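Replicative DNA helicase (Mycobacterium chimaera, PDB 6RIY) is the intein embedded in this helicase, an autocatalytic domain that probably excises itself from the precursor and joins the flanking host segments. Local coordinates at residues G13-M17 against G18-V22. Numbering follows the deposited sequence. Where two conformers were deposited one is given.
Sequences GWTTM and GDVAV
T16 and D19 meet across a tight turn that ends the strand 14-16. The backbone N of D19 reaches T16 O at 3.0 Å, standing well above the carbonyl plane rather than on a lone pair, with a bent N-H...O angle of 142°. The same N-H is also shared weakly with the hydroxyl, D19 N to T16 OG1 at 3.3 Å; a chi1 of 58° sets OG1 between the backbone N and the carbonyl carbon of T16, where it faces the turn and also touches the CB of D19. One residue on, V20 N donates to M17 O at 3.2 Å in a much straighter bond (167°), so two successive turns overlap in a short 3-10 coil.

The buried side of the turn is closely packed. One methyl of V20, CG2, lies 3.4 Å from T16 O, and the T15 methyl CG2 comes to 4.1 Å from the same V20 CG2, the two side chains crossing at about a right angle and both touching L8. In this conformer, one of two, T15 OG1 also makes a minor contact with D19 CB. M17 directs its bent chain inward and approaches V20 more loosely, its SD 4.5 Å from V20 CG2. M17 and V20 both rest on V125 of the strand 122-127, and R123 NH1 from that strand hydrogen-bonds V20 O.

The other side is wetter. D19 leads its carboxylate away from the apolar side chains, and a water links it to the strand, accepting from T16 N at 3.1 Å and donating to D19 OD2 at 2.9 Å. The water thus takes the place of the direct side-chain-to-backbone bond that would complete a capping box. Two overlapping type I turns, with T16 at their head, make up this short 3-10 segment, which follows strand 14-16 in the all-beta Hedgehog/intein (HINT) fold.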
loop_
_atom_site.group_PDB
_atom_site.type_symbol
_atom_site.label_atom_id
_atom_site.label_comp_id
_atom_site.label_asym_id
_atom_site.label_seq_id
_atom_site.Cartn_x
_atom_site.Cartn_y
_atom_site.Cartn_z
ATOM N N GLY A 13 11.765 -6.592 10.514
ATOM C CA GLY A 13 10.582 -6.450 11.338
ATOM C C GLY A 13 9.487 -5.585 10.753
ATOM O O GLY A 13 8.855 -5.945 9.754
ATOM N N TRP A 14 9.241 -4.440 11.378
ATOM C CA TRP A 14 8.109 -3.603 11.013
ATOM C C TRP A 14 8.496 -2.147 11.162
ATOM O O TRP A 14 9.027 -1.752 12.203
ATOM C CB TRP A 14 6.897 -3.895 11.910
ATOM C CG TRP A 14 6.270 -5.216 11.662
ATOM C CD1 TRP A 14 6.506 -6.384 12.337
ATOM C CD2 TRP A 14 5.277 -5.507 10.681
ATOM N NE1 TRP A 14 5.722 -7.389 11.819
ATOM C CE2 TRP A 14 4.956 -6.873 10.804
ATOM C CE3 TRP A 14 4.625 -4.743 9.708
ATOM C CZ2 TRP A 14 4.016 -7.496 9.978
ATOM C CZ3 TRP A 14 3.693 -5.361 8.892
ATOM C CH2 TRP A 14 3.396 -6.725 9.031
ATOM N N THR A 15 8.201 -1.358 10.136
ATOM C CA THR A 15 8.424 0.082 10.154
ATOM C C THR A 15 7.129 0.776 9.761
ATOM O O THR A 15 6.244 0.176 9.147
ATOM C CB THR A 15 9.556 0.507 9.196
ATOM O OG1 THR A 15 9.936 1.866 9.471
ATOM C CG2 THR A 15 9.108 0.402 7.738
ATOM N N THR A 16 7.009 2.051 10.132
ATOM C CA THR A 16 5.860 2.814 9.661
ATOM C C THR A 16 6.238 3.545 8.381
ATOM O O THR A 16 7.411 3.841 8.131
ATOM C CB THR A 16 5.389 3.824 10.703
ATOM O OG1 THR A 16 6.480 4.704 11.017
ATOM C CG2 THR A 16 4.911 3.129 11.981
ATOM N N MET A 17 5.222 3.870 7.586
ATOM C CA MET A 17 5.464 4.703 6.415
ATOM C C MET A 17 6.140 6.011 6.817
ATOM O O MET A 17 7.010 6.517 6.097
ATOM C CB MET A 17 4.151 4.964 5.678
ATOM C CG MET A 17 4.236 5.964 4.547
ATOM S SD MET A 17 5.434 5.488 3.286
ATOM C CE MET A 17 4.359 4.549 2.191
ATOM N N GLY A 18 5.784 6.555 7.985
ATOM C CA GLY A 18 6.399 7.808 8.409
ATOM C C GLY A 18 7.896 7.707 8.646
ATOM O O GLY A 18 8.617 8.707 8.555
ATOM N N ASP A 19 8.381 6.516 8.980
ATOM C CA ASP A 19 9.780 6.291 9.313
ATOM C C ASP A 19 10.612 5.805 8.129
ATOM O O ASP A 19 11.785 5.485 8.308
ATOM C CB ASP A 19 9.886 5.282 10.461
ATOM C CG ASP A 19 9.888 5.937 11.822
ATOM O OD1 ASP A 19 9.951 7.180 11.898
ATOM O OD2 ASP A 19 9.836 5.199 12.829
ATOM N N VAL A 20 10.046 5.739 6.931
ATOM C CA VAL A 20 10.782 5.229 5.775
ATOM C C VAL A 20 11.701 6.308 5.227
ATOM O O VAL A 20 11.286 7.457 5.046
ATOM C CB VAL A 20 9.820 4.738 4.679
ATOM C CG1 VAL A 20 10.608 4.359 3.444
ATOM C CG2 VAL A 20 9.029 3.559 5.174
ATOM N N ALA A 21 12.946 5.933 4.920
ATOM C CA ALA A 21 13.898 6.830 4.276
ATOM C C ALA A 21 14.501 6.150 3.052
ATOM O O ALA A 21 14.455 4.921 2.909
ATOM C CB ALA A 21 15.011 7.267 5.241
ATOM N N VAL A 22 15.037 6.972 2.144
ATOM C CA VAL A 22 15.717 6.440 0.968
ATOM C C VAL A 22 16.816 5.493 1.416
ATOM O O VAL A 22 17.584 5.796 2.340
ATOM C CB VAL A 22 16.275 7.581 0.102
ATOM C CG1 VAL A 22 17.173 7.036 -1.002
ATOM C CG2 VAL A 22 15.145 8.394 -0.488
HETATM O O HOH W 1 8.575 2.546 12.814
#